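Local coordinates for protein subtilisin-like serine protease (Fervidobacterium pennivorans, PDB 1R6V) that degrades keratin into peptides as a calcium-binding, subtilisin-like serine protease, allowing its bacterium to grow on native feathers, at residues P110-I115 with G344-S349; V366-T369 with T373-Y376; V463-V468 with Y524-R529; I632-V637 with V664-F669. The protein carries 1 engineered substitution. One frame throughout, in Å; residues are numbered along the deposited sequence.

Overall arrangement
Along the chain the four contacts come in series, 1 to 4. Contact 1 probably ties the propeptide to the subtilase part, and contact 2 lies wholly within that part; their centres are 14 Å apart, and they share the small antiparallel sheet in which strands 347-350 and 374-378 are neighbours. There Ser-349 O probably accepts a hydrogen bond from Asp-375 N. Contacts 3 and 4 belong to the two beta-sandwich domains, with centres 17 Å apart. They touch where Ile-526 O meets Trp-665 NE1 and Arg-529 NH1 meets Trp-665 O. About 49 Å separates the centres of contacts 1 and 3; catalytic and sandwich portions, the latter possibly substrate-contacting, lie on opposite sides of the chain's centre.

Contact 1: residues P110-I115 with G344-S349; sequences PDMYKI and GVTILS
Met-112 reaches across to Val-345 and Thr-346 with the end of its side chain. Its methyl CE lies 4.1 Å from Val-345 O and 4.4 Å from Val-345 CB, while SD stands 4.1 Å from Thr-346 OG1, a distance of van der Waals packing. The Met-112 and Thr-346 side chains cross at a slant. With CG anti to the backbone N (chi1 -159°) and a bend at chi2 (64°), the methionine turns its thioether toward the turn that leads into strand 347-350 instead of running straight past it.

Behind this first shell, Thr-346 has positive phi and psi and, with Ile-347, forms a G1 beta bulge facing Tyr-377; the bulge probably helps to bring the threonine side chain round to Met-112. Val-345 O also accepts a hydrogen bond from Trp-136 NE1, so the carbonyl beside the methyl is already engaged. Met-112 O is bonded by Arg-125 NH2.

Residues 110-115 probably belong to the propeptide, and the contact would then join it to the catalytic domain. Met-112 also packs on Trp-136 of helix 136-140, and Tyr-113 meets the same helix. Strand 347-350 pairs with strand 374-378, and its Ile-347 packs on helix 200-209.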
# COMPACT_ATOMS: atom_id res chain seq x y z
N PRO A 110 7.12 -13.88 36.37
CA PRO A 110 6.34 -13.49 37.56
C PRO A 110 6.57 -12.05 38.04
O PRO A 110 5.76 -11.53 38.81
CB PRO A 110 6.77 -14.52 38.60
CG PRO A 110 8.19 -14.78 38.23
CD PRO A 110 8.07 -14.95 36.72
N ASP A 111 7.66 -11.42 37.61
CA ASP A 111 7.95 -10.05 38.04
C ASP A 111 7.54 -9.00 37.01
O ASP A 111 7.72 -7.80 37.23
CB ASP A 111 9.44 -9.89 38.35
CG ASP A 111 9.74 -8.63 39.13
OD1 ASP A 111 9.15 -8.47 40.22
OD2 ASP A 111 10.56 -7.81 38.66
N MET A 112 6.98 -9.44 35.88
CA MET A 112 6.58 -8.51 34.82
C MET A 112 5.60 -7.43 35.31
O MET A 112 4.52 -7.74 35.83
CB MET A 112 5.96 -9.29 33.66
CG MET A 112 5.94 -8.58 32.31
SD MET A 112 7.57 -8.22 31.61
CE MET A 112 7.09 -7.04 30.33
N TYR A 113 5.98 -6.17 35.13
CA TYR A 113 5.15 -5.03 35.51
C TYR A 113 4.68 -5.11 36.96
O TYR A 113 3.50 -4.98 37.26
CB TYR A 113 3.93 -4.94 34.58
CG TYR A 113 3.22 -3.63 34.66
CD1 TYR A 113 3.93 -2.43 34.62
CD2 TYR A 113 1.83 -3.57 34.73
CE1 TYR A 113 3.28 -1.20 34.66
CE2 TYR A 113 1.16 -2.34 34.77
CZ TYR A 113 1.89 -1.16 34.73
OH TYR A 113 1.25 0.06 34.71
N LYS A 114 5.65 -5.34 37.85
CA LYS A 114 5.40 -5.46 39.28
C LYS A 114 6.27 -4.44 40.03
O LYS A 114 6.95 -3.62 39.41
CB LYS A 114 5.78 -6.86 39.76
CG LYS A 114 4.92 -7.99 39.21
CD LYS A 114 3.56 -8.00 39.87
CE LYS A 114 2.75 -9.22 39.47
NZ LYS A 114 1.44 -9.25 40.18
N ILE A 115 6.23 -4.50 41.35
CA ILE A 115 7.02 -3.61 42.21
C ILE A 115 6.97 -2.15 41.77
O ILE A 115 7.71 -1.73 40.87
CB ILE A 115 8.48 -4.10 42.26
N GLY A 344 3.69 -5.74 24.49
CA GLY A 344 4.05 -6.65 23.42
C GLY A 344 5.16 -7.62 23.79
O GLY A 344 5.84 -8.16 22.91
N VAL A 345 5.33 -7.84 25.08
CA VAL A 345 6.35 -8.78 25.56
C VAL A 345 5.71 -9.60 26.67
O VAL A 345 4.99 -9.06 27.49
CB VAL A 345 7.62 -8.03 26.06
CG1 VAL A 345 8.68 -9.02 26.47
CG2 VAL A 345 8.16 -7.12 24.96
N THR A 346 5.94 -10.92 26.68
CA THR A 346 5.37 -11.79 27.71
C THR A 346 3.85 -11.67 27.77
O THR A 346 3.25 -11.47 28.82
CB THR A 346 5.98 -11.46 29.10
OG1 THR A 346 7.40 -11.31 28.96
CG2 THR A 346 5.71 -12.59 30.10
N ILE A 347 3.23 -11.82 26.60
CA ILE A 347 1.78 -11.75 26.49
C ILE A 347 1.21 -13.17 26.42
O ILE A 347 1.40 -13.89 25.43
CB ILE A 347 1.35 -11.00 25.21
CG1 ILE A 347 1.95 -9.59 25.19
CG2 ILE A 347 -0.19 -10.95 25.13
CD1 ILE A 347 1.65 -8.74 26.42
N LEU A 348 0.49 -13.53 27.48
CA LEU A 348 -0.14 -14.83 27.60
C LEU A 348 -1.48 -14.83 26.87
O LEU A 348 -2.30 -13.96 27.12
CB LEU A 348 -0.37 -15.16 29.08
CG LEU A 348 -1.07 -16.50 29.34
CD1 LEU A 348 -0.20 -17.64 28.78
CD2 LEU A 348 -1.30 -16.69 30.85
N SER A 349 -1.67 -15.79 25.97
CA SER A 349 -2.93 -15.90 25.25
C SER A 349 -3.17 -17.31 24.72
O SER A 349 -2.35 -18.21 24.89
CB SER A 349 -2.98 -14.92 24.09
OG SER A 349 -4.32 -14.83 23.58

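Contact 2: residues V366-T369 with T373-Y376; sequences VPAT and TYDY
The two tyrosine rings, Tyr-374 and Tyr-376, are each met obliquely by aliphatic groups of 366-369. At Tyr-374, Ala-368 CB comes to 3.6 Å from CE1, and Val-366 CG1 lies 4.1 Å from CD1 nearer the root of the ring. His-169 adds an edge-to-face ring contact from outside the two segments. At Tyr-376, Val-366 CG2 sits 3.9 Å from CE1, with the hydroxyl almost as near.

Val-366 therefore serves both rings. Its CG1, anti to the backbone N (chi1 180°), also rests 4.0 Å from Tyr-374 CB, whereas CG2 reaches Tyr-376 while staying near that same CB. An alanine here is likely to open a gap between the two tyrosines, leaving the Tyr-376 ring without its aliphatic neighbour from this loop. The loop is bent by an inverse gamma turn centred on Pro-367, closed by a weak bond from Ala-368 N to Val-366 O, and this brings Ala-368 round to the same ring as Val-366.

The hydroxyls are held beyond the contact. Tyr-374 OH bonds to Asp-171 OD2, a calcium ligand, and to Asn-370 ND2; the nearest part of its side chain is about 6 Å from the bound calcium ion. Tyr-376 OH bonds to Glu-134 OE1. Tyr-376 N donates to Asp-375 OD1 over 2.8 Å in a bent bond (140°), on the anti side and 29° out of the carboxylate plane.

Strand 374-378 is the middle one of a three-stranded antiparallel sheet between 104-105 and 347-350, and Leu-348 of the latter packs against Val-366 and both tyrosines.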
# COMPACT_ATOMS: atom_id res chain seq x y z
N VAL A 366 1.13 -23.59 32.07
CA VAL A 366 0.02 -22.67 32.33
C VAL A 366 -1.07 -23.39 33.11
O VAL A 366 -1.69 -24.33 32.61
CB VAL A 366 -0.54 -22.11 31.00
CG1 VAL A 366 -1.70 -21.15 31.28
CG2 VAL A 366 0.57 -21.39 30.24
N PRO A 367 -1.34 -22.93 34.34
CA PRO A 367 -2.36 -23.54 35.20
C PRO A 367 -3.83 -23.31 34.84
O PRO A 367 -4.64 -22.95 35.70
CB PRO A 367 -1.99 -23.00 36.58
CG PRO A 367 -1.52 -21.60 36.27
CD PRO A 367 -0.69 -21.79 35.01
N ALA A 368 -4.18 -23.52 33.58
CA ALA A 368 -5.57 -23.36 33.13
C ALA A 368 -6.37 -24.61 33.52
O ALA A 368 -5.81 -25.71 33.59
CB ALA A 368 -5.63 -23.17 31.60
N THR A 369 -7.66 -24.46 33.78
CA THR A 369 -8.45 -25.62 34.17
C THR A 369 -9.58 -25.90 33.18
O THR A 369 -10.54 -26.60 33.50
CB THR A 369 -9.06 -25.45 35.59
OG1 THR A 369 -9.95 -24.34 35.60
CG2 THR A 369 -7.96 -25.21 36.61
N THR A 373 -5.09 -24.65 25.58
CA THR A 373 -3.65 -24.46 25.40
C THR A 373 -3.31 -22.98 25.31
O THR A 373 -4.02 -22.22 24.65
CB THR A 373 -3.17 -25.15 24.12
OG1 THR A 373 -4.09 -24.86 23.05
CG2 THR A 373 -3.13 -26.68 24.34
N TYR A 374 -2.23 -22.58 25.96
CA TYR A 374 -1.82 -21.18 25.99
C TYR A 374 -0.32 -21.07 25.82
O TYR A 374 0.40 -22.03 26.02
CB TYR A 374 -2.17 -20.56 27.34
CG TYR A 374 -3.64 -20.57 27.65
CD1 TYR A 374 -4.27 -21.73 28.11
CD2 TYR A 374 -4.41 -19.44 27.42
CE1 TYR A 374 -5.64 -21.75 28.32
CE2 TYR A 374 -5.78 -19.45 27.62
CZ TYR A 374 -6.39 -20.61 28.07
OH TYR A 374 -7.75 -20.62 28.23
N ASP A 375 0.14 -19.87 25.47
CA ASP A 375 1.57 -19.64 25.36
C ASP A 375 1.85 -18.16 25.50
O ASP A 375 0.96 -17.32 25.30
CB ASP A 375 2.16 -20.15 24.02
CG ASP A 375 3.59 -20.66 24.18
OD1 ASP A 375 4.22 -20.34 25.22
OD2 ASP A 375 4.08 -21.38 23.27
N TYR A 376 3.09 -17.86 25.85
CA TYR A 376 3.55 -16.49 26.03
C TYR A 376 4.33 -16.06 24.79
O TYR A 376 5.33 -16.68 24.44
CB TYR A 376 4.47 -16.37 27.25
CG TYR A 376 3.87 -16.83 28.56
CD1 TYR A 376 3.83 -18.18 28.87
CD2 TYR A 376 3.34 -15.93 29.48
CE1 TYR A 376 3.29 -18.64 30.05
CE2 TYR A 376 2.79 -16.38 30.69
CZ TYR A 376 2.77 -17.74 30.95
OH TYR A 376 2.22 -18.24 32.11

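Contact 3: residues V463-V468 with Y524-R529; sequences VPTVFV and YAIALR
Apolar packing joined by a water bridge brings Pro-464 and Thr-465 against Ile-526, inside the Ig-like beta-sandwich domain, where the approach to strand 466-471 meets the loop before strand 535-543. Ile-526 points its CG1 branch at the pair. Its CD1 presses on Pro-464 CG at 3.5 Å, closer than carbon atoms normally pack, with the two side chains nearly perpendicular. Ile-526 CG1 also lies 3.6 Å from Thr-465 OG1 and 3.8 Å from Thr-465 CG2.

Thr-465 holds its hydroxyl between the backbone N and the carbonyl carbon (chi1 77°), where OG1 donates to Pro-464 O over a short 2.5 Å, steeply to the C=O (106°) and tilted from the carbonyl plane. Thr-465 OG1 also accepts a bond from a water at 2.8 Å, and the water's oxygen in turn accepts from Ile-526 N at 3.0 Å, linking the segments through solvent. A valine in its place would probably break this chain, leaving the water without its acceptor on this side and Ile-526 N less firmly tied.

Asp-506 N, just past strand 496-505, bonds to Thr-465 OG1 too. Pro-505, the last residue of that strand, receives Ile-526 and Val-463, while strand 466-471 continues between 478-481 and 496-505 in its antiparallel sheet.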
# COMPACT_ATOMS: atom_id res chain seq x y z
N VAL A 463 -1.24 13.50 -13.42
CA VAL A 463 0.08 12.88 -13.59
C VAL A 463 0.19 11.70 -12.63
O VAL A 463 0.15 11.87 -11.40
CB VAL A 463 1.23 13.87 -13.30
CG1 VAL A 463 2.56 13.26 -13.67
CG2 VAL A 463 1.01 15.18 -14.04
N PRO A 464 0.33 10.49 -13.16
CA PRO A 464 0.45 9.29 -12.33
C PRO A 464 1.84 8.97 -11.79
O PRO A 464 2.85 9.32 -12.39
CB PRO A 464 -0.08 8.19 -13.25
CG PRO A 464 0.39 8.64 -14.59
CD PRO A 464 0.17 10.14 -14.59
N THR A 465 1.84 8.29 -10.65
CA THR A 465 3.05 7.85 -9.95
C THR A 465 3.94 8.96 -9.42
O THR A 465 5.16 8.81 -9.31
CB THR A 465 3.92 6.88 -10.82
OG1 THR A 465 4.64 7.61 -11.82
CG2 THR A 465 3.03 5.84 -11.50
N VAL A 466 3.33 10.10 -9.11
CA VAL A 466 4.07 11.21 -8.53
C VAL A 466 4.06 10.93 -7.02
O VAL A 466 3.02 10.57 -6.45
CB VAL A 466 3.37 12.55 -8.83
CG1 VAL A 466 3.98 13.67 -7.99
CG2 VAL A 466 3.51 12.88 -10.31
N PHE A 467 5.22 11.06 -6.39
CA PHE A 467 5.32 10.81 -4.95
C PHE A 467 4.87 12.05 -4.21
O PHE A 467 5.17 13.17 -4.61
CB PHE A 467 6.77 10.49 -4.56
CG PHE A 467 7.61 9.95 -5.69
CD1 PHE A 467 8.18 10.82 -6.63
CD2 PHE A 467 7.86 8.59 -5.81
CE1 PHE A 467 8.98 10.33 -7.68
CE2 PHE A 467 8.65 8.08 -6.84
CZ PHE A 467 9.22 8.96 -7.78
N VAL A 468 4.12 11.85 -3.12
CA VAL A 468 3.66 12.98 -2.32
C VAL A 468 4.02 12.66 -0.89
O VAL A 468 3.54 11.69 -0.30
CB VAL A 468 2.14 13.20 -2.45
CG1 VAL A 468 1.70 14.37 -1.56
CG2 VAL A 468 1.77 13.50 -3.90
N TYR A 524 7.87 0.61 -19.22
CA TYR A 524 6.84 0.32 -18.21
C TYR A 524 6.50 1.52 -17.31
O TYR A 524 5.35 1.69 -16.90
CB TYR A 524 7.29 -0.84 -17.32
CG TYR A 524 7.80 -2.03 -18.08
CD1 TYR A 524 7.08 -2.58 -19.14
CD2 TYR A 524 9.03 -2.60 -17.76
CE1 TYR A 524 7.57 -3.67 -19.86
CE2 TYR A 524 9.54 -3.68 -18.47
CZ TYR A 524 8.81 -4.21 -19.51
OH TYR A 524 9.32 -5.28 -20.22
N ALA A 525 7.51 2.32 -17.00
CA ALA A 525 7.32 3.49 -16.15
C ALA A 525 6.62 4.60 -16.91
O ALA A 525 6.55 4.58 -18.13
CB ALA A 525 8.66 3.97 -15.61
N ILE A 526 6.10 5.58 -16.19
CA ILE A 526 5.42 6.69 -16.83
C ILE A 526 6.45 7.54 -17.56
O ILE A 526 6.21 7.98 -18.69
CB ILE A 526 4.72 7.57 -15.80
CG1 ILE A 526 3.55 6.80 -15.18
CG2 ILE A 526 4.26 8.86 -16.45
CD1 ILE A 526 2.48 6.38 -16.19
N ALA A 527 7.57 7.79 -16.89
CA ALA A 527 8.66 8.59 -17.45
C ALA A 527 9.86 7.68 -17.63
O ALA A 527 10.11 6.80 -16.80
CB ALA A 527 9.01 9.74 -16.49
N LEU A 528 10.61 7.91 -18.69
CA LEU A 528 11.77 7.09 -18.99
C LEU A 528 13.09 7.71 -18.55
O LEU A 528 14.12 7.02 -18.54
CB LEU A 528 11.83 6.80 -20.49
CG LEU A 528 10.58 6.12 -21.07
CD1 LEU A 528 10.69 5.99 -22.59
CD2 LEU A 528 10.41 4.75 -20.43
N ARG A 529 13.06 8.99 -18.19
CA ARG A 529 14.28 9.70 -17.81
C ARG A 529 14.17 10.58 -16.57
O ARG A 529 13.15 11.22 -16.35
CB ARG A 529 14.72 10.60 -18.97
CG ARG A 529 14.76 9.89 -20.30
CD ARG A 529 15.09 10.85 -21.43
NE ARG A 529 14.89 10.21 -22.72
CZ ARG A 529 13.70 9.94 -23.24
NH1 ARG A 529 12.59 10.27 -22.59
NH2 ARG A 529 13.61 9.31 -24.41
O HOH W 1 6.22 5.80 -13.24

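Contact 4: residues I632-V637 with V664-F669; sequences IPVYGV and VWWTIF
Trp-666 turns its six-membered ring to Ile-632 and Val-634, across the second beta-sandwich domain of the protein. Strand 630-638 is an outermost strand of one antiparallel sheet, and strand 666-669 pairs with 604-610 in the other, so the indole spans the space between the two layers. The backbones stay far apart, 11.4 Å from Ile-632 CA to Trp-666 CA, and side chains alone close that distance.

Both aliphatic residues aim inward from their strand, with Pro-633 between them facing away. They approach the indole differently. Ile-632 and Trp-666 run antiparallel alongside one another, and the CD1 methyl arrives at the rim of the indole, close to level with it, 4.0 Å from CZ3. The extended second torsion of Ile-632 (chi2 177°) carries CD1 that far out. Val-634 crosses the indole aslant and comes to it obliquely with CG1. Ile-632 thus touches the benzo ring at CZ3, Val-634 at CH2 and CZ2.

The tryptophan is positioned by more than this pair. Phe-607 of strand 604-610 stacks with the indole, Arg-529 from the loop before strand 535-543 makes a cation-pi contact with it, and Val-625 of strand 619-627 touches it as well as Val-634. With CG anti to its carbonyl carbon (chi1 -54°), Trp-666 directs the six-membered ring at the opposing sheet. The tightest approach there is made by one methyl, Val-634 CG1, which sits 3.7 Å from CH2 and 3.8 Å from CZ2 of Trp-666.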
# COMPACT_ATOMS: atom_id res chain seq x y z
N ILE A 632 20.41 16.33 -24.31
CA ILE A 632 20.41 14.90 -24.58
C ILE A 632 20.58 14.64 -26.07
O ILE A 632 19.76 15.09 -26.88
CB ILE A 632 19.08 14.26 -24.16
CG1 ILE A 632 18.79 14.58 -22.68
CG2 ILE A 632 19.14 12.75 -24.38
CD1 ILE A 632 17.46 14.05 -22.18
N PRO A 633 21.64 13.93 -26.46
CA PRO A 633 21.86 13.64 -27.88
C PRO A 633 20.81 12.62 -28.38
O PRO A 633 20.45 11.69 -27.65
CB PRO A 633 23.28 13.05 -27.89
CG PRO A 633 23.35 12.35 -26.56
CD PRO A 633 22.70 13.35 -25.62
N VAL A 634 20.33 12.81 -29.60
CA VAL A 634 19.36 11.90 -30.19
C VAL A 634 19.77 11.63 -31.63
O VAL A 634 20.45 12.43 -32.25
CB VAL A 634 17.91 12.48 -30.20
CG1 VAL A 634 17.44 12.72 -28.77
CG2 VAL A 634 17.86 13.78 -31.00
N TYR A 635 19.36 10.48 -32.15
CA TYR A 635 19.68 10.14 -33.52
C TYR A 635 18.73 9.07 -34.01
O TYR A 635 17.97 8.49 -33.23
CB TYR A 635 21.14 9.66 -33.64
CG TYR A 635 21.41 8.32 -33.01
CD1 TYR A 635 21.48 7.16 -33.80
CD2 TYR A 635 21.57 8.19 -31.64
CE1 TYR A 635 21.70 5.92 -33.22
CE2 TYR A 635 21.79 6.95 -31.05
CZ TYR A 635 21.85 5.83 -31.84
OH TYR A 635 22.04 4.61 -31.23
N GLY A 636 18.78 8.82 -35.31
CA GLY A 636 17.94 7.81 -35.91
C GLY A 636 18.51 7.58 -37.29
O GLY A 636 19.38 8.33 -37.73
N VAL A 637 18.03 6.56 -37.98
CA VAL A 637 18.52 6.28 -39.31
C VAL A 637 17.35 6.19 -40.26
O VAL A 637 16.39 5.47 -40.00
CB VAL A 637 19.29 4.94 -39.34
CG1 VAL A 637 19.78 4.65 -40.75
CG2 VAL A 637 20.47 4.98 -38.36
N VAL A 664 10.05 4.96 -27.98
CA VAL A 664 10.54 5.69 -26.83
C VAL A 664 9.85 7.05 -26.87
O VAL A 664 9.68 7.66 -27.94
CB VAL A 664 12.09 5.86 -26.92
CG1 VAL A 664 12.57 6.98 -26.03
CG2 VAL A 664 12.77 4.55 -26.50
N TRP A 665 9.41 7.52 -25.70
CA TRP A 665 8.72 8.79 -25.64
C TRP A 665 9.35 9.78 -24.69
O TRP A 665 10.21 9.42 -23.88
CB TRP A 665 7.25 8.56 -25.25
CG TRP A 665 7.08 7.99 -23.87
CD1 TRP A 665 6.94 8.69 -22.69
CD2 TRP A 665 7.02 6.60 -23.52
NE1 TRP A 665 6.80 7.82 -21.64
CE2 TRP A 665 6.85 6.53 -22.11
CE3 TRP A 665 7.10 5.41 -24.25
CZ2 TRP A 665 6.75 5.31 -21.42
CZ3 TRP A 665 7.01 4.19 -23.57
CH2 TRP A 665 6.83 4.15 -22.17
N TRP A 666 8.92 11.03 -24.82
CA TRP A 666 9.39 12.15 -24.00
C TRP A 666 8.16 12.60 -23.21
O TRP A 666 7.11 12.88 -23.79
CB TRP A 666 9.90 13.27 -24.89
CG TRP A 666 10.94 12.79 -25.86
CD1 TRP A 666 10.71 12.19 -27.06
CD2 TRP A 666 12.35 12.75 -25.65
NE1 TRP A 666 11.90 11.78 -27.61
CE2 TRP A 666 12.93 12.11 -26.77
CE3 TRP A 666 13.19 13.19 -24.61
CZ2 TRP A 666 14.30 11.89 -26.89
CZ3 TRP A 666 14.56 12.98 -24.73
CH2 TRP A 666 15.10 12.33 -25.87
N THR A 667 8.31 12.67 -21.90
CA THR A 667 7.22 13.03 -21.00
C THR A 667 7.31 14.50 -20.59
O THR A 667 8.28 14.91 -19.96
CB THR A 667 7.25 12.10 -19.77
OG1 THR A 667 7.16 10.74 -20.20
CG2 THR A 667 6.08 12.38 -18.83
N ILE A 668 6.30 15.27 -20.98
CA ILE A 668 6.26 16.70 -20.68
C ILE A 668 4.90 17.14 -20.14
O ILE A 668 3.90 16.41 -20.25
CB ILE A 668 6.63 17.54 -21.92
CG1 ILE A 668 5.66 17.26 -23.07
CG2 ILE A 668 8.06 17.26 -22.32
CD1 ILE A 668 5.90 15.96 -23.78
N PHE A 669 4.87 18.33 -19.56
CA PHE A 669 3.64 18.84 -18.95
C PHE A 669 3.15 20.20 -19.44
O PHE A 669 2.17 20.73 -18.93
CB PHE A 669 3.85 18.85 -17.43
CG PHE A 669 4.40 17.55 -16.90
CD1 PHE A 669 5.76 17.35 -16.78
CD2 PHE A 669 3.54 16.49 -16.62
CE1 PHE A 669 6.28 16.10 -16.40
CE2 PHE A 669 4.05 15.24 -16.24
CZ PHE A 669 5.42 15.04 -16.13